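Local structure of fatty acyl CoA synthetase FADD13 (FATTY-ACYL-CoA SYNTHETASE) (Mycobacterium tuberculosis, 3R44) at residues E492-N497 with T505-Q510; I444-E449 with I454-V459; R411-I416 with T499-K504; A426-V431 with K483-V488. The protein is a two-domain enzyme of the ANL clan of AMP-binding proteins, with a large N-terminal part and a smaller C-terminal domain that is probably mobile, as in that clan. One frame throughout, in Å; residues are numbered along the deposited sequence.

Interaction 1 of 4, residues E492-N497 with T505-Q510; sequences EAIPRN and TVLREQ
A single water ties A493 to Q510. It donates a hydrogen bond to A493 O and another to Q510 OE1, each 2.8 Å long. No direct hydrogen bond joins 492-497 to 505-510, so the rest of the contact is apolar packing around one ring. That ring is P495, which points at the helix and lies against V506, L507 and Q510. The fit is close: P495 CB meets V506 CG1 at 3.5 Å, and P495 CD meets L507 CD2 at 3.4 Å. Both are tighter than usual carbon contacts. V506 uses the branch set opposite its own backbone N (chi1 177°), and this puts CG1 beside the proline. The two side chains slide past each other in opposite directions. L507 instead crosses the proline at about a right angle, with CG and CD2 both against the ring. The Q510 amide also packs on the ring. Its OE1 is 3.7 Å from P495 CD, while its NE2 lies near CG and CB. The water therefore holds the oxygen end of an amide that also packs on carbon. I494 adds a looser touch, its CG2 standing 4.4 Å from L507 CD1. L507 also faces A442, I444 and I458 of the neighbouring sheet. A bound malonate ion, probably from the crystallisation liquor, sits by P495. Here a loop packs on a helix through a proline, in the C-terminal alpha/beta domain of an ANL enzyme, where helix 504-511 lies against the sheet.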
# COMPACT_ATOMS: atom_id res chain seq x y z
N GLU A 492 -5.09 -11.86 30.31
CA GLU A 492 -5.36 -13.25 30.00
C GLU A 492 -5.16 -13.52 28.51
O GLU A 492 -4.95 -14.65 28.14
CB GLU A 492 -6.80 -13.64 30.44
CG GLU A 492 -6.97 -13.63 31.93
CD GLU A 492 -6.09 -14.65 32.67
OE1 GLU A 492 -5.95 -15.80 32.15
OE2 GLU A 492 -5.52 -14.29 33.75
N ALA A 493 -5.30 -12.49 27.67
CA ALA A 493 -5.24 -12.60 26.22
C ALA A 493 -4.92 -11.26 25.60
O ALA A 493 -5.34 -10.21 26.10
CB ALA A 493 -6.58 -13.11 25.62
N ILE A 494 -4.21 -11.34 24.48
CA ILE A 494 -3.90 -10.24 23.60
C ILE A 494 -4.79 -10.35 22.35
O ILE A 494 -5.04 -11.44 21.85
CB ILE A 494 -2.40 -10.31 23.24
CG1 ILE A 494 -1.60 -9.89 24.48
CG2 ILE A 494 -2.05 -9.41 22.05
CD1 ILE A 494 -0.12 -10.38 24.38
N PRO A 495 -5.28 -9.20 21.84
CA PRO A 495 -6.16 -9.26 20.66
C PRO A 495 -5.41 -9.61 19.38
O PRO A 495 -4.42 -8.95 19.01
CB PRO A 495 -6.77 -7.86 20.63
CG PRO A 495 -5.70 -6.97 21.16
CD PRO A 495 -5.03 -7.81 22.26
N ARG A 496 -5.84 -10.67 18.72
CA ARG A 496 -5.27 -11.06 17.44
C ARG A 496 -6.35 -11.30 16.40
O ARG A 496 -7.48 -11.63 16.74
CB ARG A 496 -4.48 -12.33 17.57
CG ARG A 496 -3.17 -12.22 18.32
CD ARG A 496 -2.70 -13.67 18.55
NE ARG A 496 -1.63 -13.70 19.52
CZ ARG A 496 -0.36 -13.64 19.18
NH1 ARG A 496 -0.02 -13.56 17.90
NH2 ARG A 496 0.58 -13.66 20.12
N ASN A 497 -5.99 -11.14 15.13
CA ASN A 497 -6.99 -11.32 14.07
C ASN A 497 -7.02 -12.81 13.70
O ASN A 497 -6.22 -13.56 14.25
CB ASN A 497 -6.70 -10.33 12.91
CG ASN A 497 -5.48 -10.66 12.12
OD1 ASN A 497 -4.83 -11.68 12.34
ND2 ASN A 497 -5.18 -9.82 11.13
N THR A 505 -3.86 -1.68 17.47
CA THR A 505 -4.91 -0.66 17.54
C THR A 505 -5.97 -1.08 18.57
O THR A 505 -6.48 -0.28 19.33
CB THR A 505 -5.62 -0.50 16.19
OG1 THR A 505 -6.04 -1.80 15.75
CG2 THR A 505 -4.70 0.05 15.16
N VAL A 506 -6.29 -2.37 18.60
CA VAL A 506 -7.22 -2.93 19.62
C VAL A 506 -6.60 -2.84 21.04
O VAL A 506 -7.26 -2.36 21.98
CB VAL A 506 -7.70 -4.34 19.27
CG1 VAL A 506 -8.60 -4.90 20.41
CG2 VAL A 506 -8.49 -4.31 17.89
N LEU A 507 -5.32 -3.20 21.17
CA LEU A 507 -4.66 -3.02 22.43
C LEU A 507 -4.77 -1.62 22.94
O LEU A 507 -5.07 -1.44 24.11
CB LEU A 507 -3.20 -3.38 22.36
CG LEU A 507 -2.90 -4.87 22.47
CD1 LEU A 507 -1.38 -5.07 22.09
CD2 LEU A 507 -3.19 -5.46 23.88
N ARG A 508 -4.50 -0.62 22.09
CA ARG A 508 -4.56 0.78 22.52
C ARG A 508 -5.97 1.17 22.98
O ARG A 508 -6.11 1.91 23.95
CB ARG A 508 -4.11 1.78 21.40
CG ARG A 508 -2.66 1.66 21.01
CD ARG A 508 -2.27 2.60 19.84
NE ARG A 508 -0.96 2.17 19.40
CZ ARG A 508 -0.69 1.51 18.28
NH1 ARG A 508 -1.63 1.24 17.37
NH2 ARG A 508 0.58 1.14 18.08
N GLU A 509 -6.99 0.62 22.32
CA GLU A 509 -8.37 0.81 22.70
C GLU A 509 -8.66 0.18 24.05
O GLU A 509 -9.35 0.74 24.89
CB GLU A 509 -9.30 0.13 21.69
CG GLU A 509 -9.64 0.89 20.42
CD GLU A 509 -10.39 -0.01 19.39
OE1 GLU A 509 -11.20 -0.88 19.81
OE2 GLU A 509 -10.14 0.14 18.17
N GLN A 510 -8.20 -1.05 24.21
CA GLN A 510 -8.45 -1.79 25.43
C GLN A 510 -7.91 -1.04 26.63
O GLN A 510 -8.64 -0.83 27.63
CB GLN A 510 -7.78 -3.15 25.35
CG GLN A 510 -8.54 -4.19 24.51
CD GLN A 510 -7.80 -5.49 24.43
OE1 GLN A 510 -6.62 -5.56 24.74
NE2 GLN A 510 -8.49 -6.54 24.03
O HOH W 1 -5.12 -7.40 26.24

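Interaction 2 of 4, residues I444-E449 with I454-V459; sequences IGLPDE and IAAAIV
A beta hairpin of the small C-terminal domain brings I444 and L446 beside A456 and I454. Two reciprocal pairs of backbone bonds join the strands. I444 N binds A456 O at 3.1 Å, and A456 N returns to I444 O at 2.8 Å. L446 N binds I454 O at 3.0 Å, and I454 N returns to L446 O at 3.0 Å. Between these antiparallel hydrogen-bonded pairs stands the non-hydrogen-bonded pair of G445 and A455. The G445 CA also makes a CA-H...O contact with I454 O.

I444, L446, I454 and A456 share one face. I444 has its CG1 branch wedged between its own N and carbonyl carbon (chi1 57°). From there CG1 meets CD1 of I458 at 3.5 Å. L446 lays CD1 on the A456 CB methyl at 3.7 Å. Near the turn, CB and CG of D448 both rest on I454 CG2, each at 3.7 Å. The carboxylate's OD2 accepts from K450 N and W451 N, an Asx turn leading into the loop.

I444 also packs on L507 of helix 504-511, while A455, on the opposite face, touches I428 of helix 425-432. This antiparallel hairpin, sandwiched by helices, is typical of the ANL C-terminal alpha/beta domain.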
# COMPACT_ATOMS: atom_id res chain seq x y z
N ILE A 444 2.89 -1.45 23.54
CA ILE A 444 2.29 -0.24 22.96
C ILE A 444 2.63 1.00 23.77
O ILE A 444 2.93 0.94 24.97
CB ILE A 444 0.75 -0.31 22.87
CG1 ILE A 444 0.14 -0.56 24.25
CG2 ILE A 444 0.34 -1.36 21.84
CD1 ILE A 444 -1.42 -0.34 24.31
N GLY A 445 2.50 2.16 23.15
CA GLY A 445 2.62 3.37 23.90
C GLY A 445 1.23 3.71 24.42
O GLY A 445 0.22 3.45 23.72
N LEU A 446 1.19 4.24 25.64
CA LEU A 446 -0.02 4.78 26.23
C LEU A 446 0.24 6.22 26.55
O LEU A 446 1.37 6.56 26.93
CB LEU A 446 -0.38 4.04 27.53
CG LEU A 446 -0.89 2.62 27.32
CD1 LEU A 446 -1.13 1.94 28.63
CD2 LEU A 446 -2.17 2.56 26.49
N PRO A 447 -0.79 7.07 26.41
CA PRO A 447 -0.55 8.46 26.63
C PRO A 447 -0.13 8.76 28.06
O PRO A 447 -0.56 8.10 29.00
CB PRO A 447 -1.88 9.15 26.28
CG PRO A 447 -2.84 8.10 25.91
CD PRO A 447 -2.17 6.77 25.98
N ASP A 448 0.71 9.77 28.21
CA ASP A 448 1.19 10.13 29.54
C ASP A 448 1.45 11.64 29.60
O ASP A 448 2.23 12.15 28.78
CB ASP A 448 2.45 9.34 29.89
CG ASP A 448 2.85 9.49 31.34
OD1 ASP A 448 2.49 8.61 32.14
OD2 ASP A 448 3.47 10.53 31.69
N GLU A 449 0.81 12.32 30.56
CA GLU A 449 1.04 13.77 30.77
C GLU A 449 2.54 14.15 30.75
O GLU A 449 2.94 15.12 30.10
N ILE A 454 4.33 6.42 27.23
CA ILE A 454 5.17 5.51 27.94
C ILE A 454 4.99 4.13 27.26
O ILE A 454 3.93 3.83 26.74
CB ILE A 454 4.81 5.43 29.46
CG1 ILE A 454 3.36 5.00 29.65
CG2 ILE A 454 5.11 6.75 30.16
CD1 ILE A 454 3.13 4.28 30.98
N ALA A 455 6.03 3.31 27.29
CA ALA A 455 5.95 1.97 26.78
C ALA A 455 5.32 1.08 27.82
O ALA A 455 5.80 1.01 28.94
CB ALA A 455 7.33 1.44 26.45
N ALA A 456 4.20 0.47 27.47
CA ALA A 456 3.48 -0.45 28.28
C ALA A 456 3.63 -1.85 27.67
O ALA A 456 3.28 -2.06 26.52
CB ALA A 456 1.98 -0.12 28.32
N ALA A 457 4.14 -2.78 28.44
CA ALA A 457 4.17 -4.20 28.03
C ALA A 457 2.93 -4.93 28.48
O ALA A 457 2.68 -5.06 29.68
CB ALA A 457 5.44 -4.86 28.62
N ILE A 458 2.17 -5.45 27.52
CA ILE A 458 1.00 -6.27 27.79
C ILE A 458 1.45 -7.74 27.71
O ILE A 458 1.93 -8.22 26.66
CB ILE A 458 -0.16 -5.95 26.85
CG1 ILE A 458 -0.54 -4.45 26.96
CG2 ILE A 458 -1.34 -6.75 27.29
CD1 ILE A 458 0.10 -3.61 26.06
N VAL A 459 1.37 -8.43 28.82
CA VAL A 459 2.06 -9.70 28.96
C VAL A 459 1.05 -10.77 29.30
O VAL A 459 0.24 -10.57 30.22
CB VAL A 459 3.13 -9.63 30.07
CG1 VAL A 459 3.70 -11.02 30.26
CG2 VAL A 459 4.24 -8.57 29.68

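Interaction 3 of 4, residues R411-I416 with T499-K504; sequences RLKDMI and TGKILK
K413 and D414 meet K501 and K504 at the surface, between two sequence motifs of the ANL clan. Segment 411-416 matches the eighth core motif, which in ANL enzymes lies at the domain hinge. Segment 499-504, with its TGK sequence, matches the tenth. R411 opens the first segment and starts a tight turn, its O accepting from D414 N. Its guanidinium is salt-bridged to D396. The short 3-10 segment 412-414 follows, and M415 N closes onto L412 O.

K413 lies in this turn. Its CG sits between the backbone N and the carbonyl carbon (chi1 66°), and the chain beyond is fully extended. This carries NZ across to the second segment. K501 extends likewise from the other side. The two side chains reach toward each other tip to tip, with K413 NZ 4.1 Å from K501 NZ. Two like-charged groups thus stand close together at the surface.

D414 comes next and points toward the second segment. Its carboxylate lies across the aliphatic chain of K504, with D414 CG 3.9 Å from K504 CD. The lysine chain is used here for its carbon surface, and its amine is spent elsewhere. K504 NZ is salt-bridged to E429, with a further bond to the carbonyl O of V443. D414 OD1 in turn is salt-bridged to R508. The charged ends of this pair therefore do not meet: D414 OD2 stays 4.9 Å from K504 NZ.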
# COMPACT_ATOMS: atom_id res chain seq x y z
N ARG A 411 7.26 -1.35 12.81
CA ARG A 411 6.92 -0.32 11.87
C ARG A 411 6.95 1.01 12.59
O ARG A 411 6.69 1.07 13.80
CB ARG A 411 5.53 -0.51 11.33
CG ARG A 411 5.24 -1.88 10.76
CD ARG A 411 6.03 -2.10 9.56
NE ARG A 411 5.27 -2.66 8.44
CZ ARG A 411 5.05 -2.01 7.29
NH1 ARG A 411 5.50 -0.76 7.09
NH2 ARG A 411 4.37 -2.62 6.32
N LEU A 412 7.19 2.05 11.80
CA LEU A 412 7.21 3.43 12.27
C LEU A 412 5.94 3.75 13.05
O LEU A 412 6.01 4.40 14.10
CB LEU A 412 7.33 4.39 11.08
CG LEU A 412 7.34 5.90 11.41
CD1 LEU A 412 8.40 6.11 12.47
CD2 LEU A 412 7.60 6.72 10.20
N LYS A 413 4.79 3.26 12.56
CA LYS A 413 3.49 3.56 13.19
C LYS A 413 3.37 3.12 14.63
O LYS A 413 2.52 3.62 15.36
CB LYS A 413 2.32 2.96 12.41
CG LYS A 413 2.32 1.44 12.40
CD LYS A 413 1.35 0.83 11.40
CE LYS A 413 1.42 -0.72 11.50
NZ LYS A 413 0.27 -1.38 10.80
N ASP A 414 4.17 2.15 15.04
CA ASP A 414 4.12 1.61 16.37
C ASP A 414 5.25 2.11 17.26
O ASP A 414 5.27 1.85 18.45
CB ASP A 414 4.16 0.07 16.28
CG ASP A 414 2.88 -0.50 15.62
OD1 ASP A 414 1.77 0.08 15.77
OD2 ASP A 414 2.99 -1.52 14.90
N MET A 415 6.13 2.92 16.70
CA MET A 415 7.23 3.49 17.45
C MET A 415 6.69 4.40 18.58
O MET A 415 5.64 5.04 18.43
CB MET A 415 8.15 4.28 16.54
CG MET A 415 9.39 4.77 17.27
SD MET A 415 10.45 5.80 16.21
CE MET A 415 9.55 7.37 16.14
N ILE A 416 7.36 4.39 19.72
CA ILE A 416 6.94 5.15 20.91
C ILE A 416 7.91 6.30 21.10
O ILE A 416 9.11 6.10 21.02
CB ILE A 416 6.85 4.22 22.17
CG1 ILE A 416 5.91 3.03 21.88
CG2 ILE A 416 6.34 5.02 23.40
CD1 ILE A 416 6.02 1.81 22.81
N THR A 499 -5.81 -14.47 11.31
CA THR A 499 -4.54 -14.91 10.74
C THR A 499 -3.38 -14.69 11.71
O THR A 499 -2.25 -14.83 11.28
CB THR A 499 -4.26 -14.22 9.37
OG1 THR A 499 -4.59 -12.83 9.45
CG2 THR A 499 -5.10 -14.88 8.27
N GLY A 500 -3.67 -14.38 12.96
CA GLY A 500 -2.70 -14.37 14.06
C GLY A 500 -1.91 -13.11 14.32
O GLY A 500 -1.11 -13.09 15.23
N LYS A 501 -2.15 -12.03 13.57
CA LYS A 501 -1.50 -10.75 13.79
C LYS A 501 -1.98 -10.07 15.08
O LYS A 501 -3.18 -9.93 15.29
CB LYS A 501 -1.82 -9.80 12.63
CG LYS A 501 -0.89 -8.56 12.58
CD LYS A 501 -1.35 -7.55 11.54
CE LYS A 501 -0.87 -6.14 11.86
NZ LYS A 501 -1.32 -5.15 10.79
N ILE A 502 -1.04 -9.63 15.93
CA ILE A 502 -1.38 -8.86 17.12
C ILE A 502 -1.95 -7.54 16.64
O ILE A 502 -1.39 -6.89 15.73
CB ILE A 502 -0.17 -8.55 18.00
CG1 ILE A 502 0.47 -9.82 18.52
CG2 ILE A 502 -0.58 -7.69 19.21
CD1 ILE A 502 -0.25 -10.36 19.57
N LEU A 503 -3.12 -7.18 17.18
CA LEU A 503 -3.83 -5.98 16.77
C LEU A 503 -3.50 -4.86 17.75
O LEU A 503 -4.21 -4.66 18.75
CB LEU A 503 -5.33 -6.27 16.75
CG LEU A 503 -5.73 -7.30 15.69
CD1 LEU A 503 -7.21 -7.64 15.86
CD2 LEU A 503 -5.43 -6.77 14.28
N LYS A 504 -2.42 -4.15 17.51
CA LYS A 504 -2.03 -3.03 18.41
C LYS A 504 -3.06 -1.90 18.51
O LYS A 504 -3.18 -1.26 19.58
CB LYS A 504 -0.63 -2.52 18.07
CG LYS A 504 0.37 -3.58 18.37
CD LYS A 504 1.78 -3.14 18.29
CE LYS A 504 2.67 -4.26 18.87
NZ LYS A 504 3.95 -3.78 19.19

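Interaction 4 of 4, residues A426-V431 with K483-V488; sequences AEIESV and KLPKKV
Helix segment 426-431 faces a loop that runs into strand 487-490, and the backbones come nearest at I428 and L484, whose CA atoms are 7.2 Å apart. No hydrogen bond crosses between the segments. Side chains from both segments meet between them.

I428 and K483 share most of the contact. The CG1 branch of I428 lies opposite its carbonyl carbon (chi1 -60°), which places CD1 against the backbone O of K483. That approach is short, so its exact length is doubtful. The other branch, CG2, rests 4.2 Å from P485 CD.

E427, the residue before I428, lies beside K483. Its side chain crosses the end of K483 at an angle, and a long salt bridge links E427 OE1 to K483 NZ at 4.0 Å. The lysine chain is extended until its last torsion, which bends (chi4 68°). The ion pair is weak, and the placing of the lysine end is doubtful. E427 OE2 accepts from Y424 N. Within the helix, A426 O accepts hydrogen bonds from both N and OG of S430.

The contact sets helix 425-432 against the loop entering strand 487-490. Through A455 and V443 the same I428 also packs on the sheet, as in the alpha/beta C-terminal domain of ANL enzymes.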
# COMPACT_ATOMS: atom_id res chain seq x y z
N ALA A 426 9.36 -3.79 19.46
CA ALA A 426 10.00 -5.10 19.24
C ALA A 426 11.25 -5.25 20.09
O ALA A 426 11.58 -6.34 20.50
CB ALA A 426 10.37 -5.33 17.74
N GLU A 427 11.90 -4.13 20.38
CA GLU A 427 13.14 -4.14 21.17
C GLU A 427 12.84 -4.68 22.57
O GLU A 427 13.60 -5.49 23.13
CB GLU A 427 13.73 -2.73 21.26
CG GLU A 427 13.92 -2.03 19.90
CD GLU A 427 14.57 -0.63 20.02
OE1 GLU A 427 15.81 -0.60 20.29
OE2 GLU A 427 13.87 0.42 19.85
N ILE A 428 11.69 -4.29 23.09
CA ILE A 428 11.22 -4.70 24.42
C ILE A 428 10.57 -6.09 24.31
O ILE A 428 10.88 -7.01 25.09
CB ILE A 428 10.25 -3.67 25.02
CG1 ILE A 428 10.95 -2.31 25.16
CG2 ILE A 428 9.69 -4.18 26.36
CD1 ILE A 428 9.97 -1.12 25.45
N GLU A 429 9.66 -6.25 23.35
CA GLU A 429 9.00 -7.54 23.20
C GLU A 429 9.98 -8.72 23.09
O GLU A 429 9.80 -9.78 23.71
CB GLU A 429 8.09 -7.52 21.98
CG GLU A 429 6.87 -6.65 22.12
CD GLU A 429 6.26 -6.27 20.79
OE1 GLU A 429 6.86 -6.65 19.75
OE2 GLU A 429 5.18 -5.62 20.76
N SER A 430 11.05 -8.56 22.30
CA SER A 430 12.02 -9.65 22.11
C SER A 430 12.82 -9.99 23.37
O SER A 430 13.41 -11.05 23.42
CB SER A 430 12.99 -9.37 20.95
OG SER A 430 13.73 -8.19 21.21
N VAL A 431 12.86 -9.10 24.35
CA VAL A 431 13.53 -9.37 25.63
C VAL A 431 12.58 -10.08 26.61
O VAL A 431 12.91 -11.10 27.22
CB VAL A 431 14.07 -8.04 26.23
CG1 VAL A 431 14.55 -8.25 27.66
CG2 VAL A 431 15.22 -7.51 25.33
N LYS A 483 14.62 2.65 27.64
CA LYS A 483 13.85 1.68 26.89
C LYS A 483 13.05 0.68 27.75
O LYS A 483 12.34 -0.14 27.22
CB LYS A 483 14.79 0.86 26.01
CG LYS A 483 15.27 1.53 24.74
CD LYS A 483 16.06 0.51 23.92
CE LYS A 483 16.47 1.06 22.58
NZ LYS A 483 17.46 2.12 22.71
N LEU A 484 13.22 0.70 29.06
CA LEU A 484 12.50 -0.20 29.93
C LEU A 484 11.04 0.15 29.84
O LEU A 484 10.71 1.34 29.84
CB LEU A 484 12.94 -0.03 31.37
CG LEU A 484 14.43 -0.33 31.59
CD1 LEU A 484 14.81 -0.23 33.04
CD2 LEU A 484 14.72 -1.70 31.03
N PRO A 485 10.15 -0.88 29.84
CA PRO A 485 8.71 -0.63 29.90
C PRO A 485 8.39 0.13 31.17
O PRO A 485 9.00 -0.17 32.22
CB PRO A 485 8.10 -2.05 29.96
CG PRO A 485 9.16 -2.92 30.37
CD PRO A 485 10.48 -2.30 30.07
N LYS A 486 7.54 1.15 31.06
CA LYS A 486 7.18 1.93 32.24
C LYS A 486 5.91 1.42 32.92
O LYS A 486 5.61 1.82 34.03
CB LYS A 486 7.12 3.45 31.95
CG LYS A 486 8.53 4.09 31.76
CD LYS A 486 8.50 5.64 31.57
CE LYS A 486 9.78 6.19 30.92
NZ LYS A 486 10.94 6.29 31.87
N LYS A 487 5.20 0.51 32.28
CA LYS A 487 4.08 -0.19 32.88
C LYS A 487 4.17 -1.62 32.37
O LYS A 487 4.50 -1.85 31.19
CB LYS A 487 2.77 0.45 32.39
CG LYS A 487 1.53 0.04 33.11
N VAL A 488 3.92 -2.60 33.22
CA VAL A 488 3.72 -3.95 32.77
C VAL A 488 2.27 -4.33 33.14
O VAL A 488 1.83 -4.19 34.31
CB VAL A 488 4.74 -4.94 33.43
CG1 VAL A 488 4.34 -6.37 33.12
CG2 VAL A 488 6.20 -4.64 32.98

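Interactions 2 and 4 belong to one alpha/beta body: strands 454-461 and 487-490 are neighbours in its sheet, joined by backbone bonds such as A455 O to K486 N. Interaction 2 is buried and built of backbone bonds and aliphatic packing. Interaction 4 is partly buried and mixes packing with a long ion pair. Interaction 1 fastens a loop onto helix 504-511, which lies against the face of the sheet opposite helix 425-432, its L507 touching I458. Interaction 3 is the surface contact, made by lysines and an aspartate. Salt bridges connect it to its neighbours: R508 of interaction 1 with D414, and E429 of interaction 4 with K504.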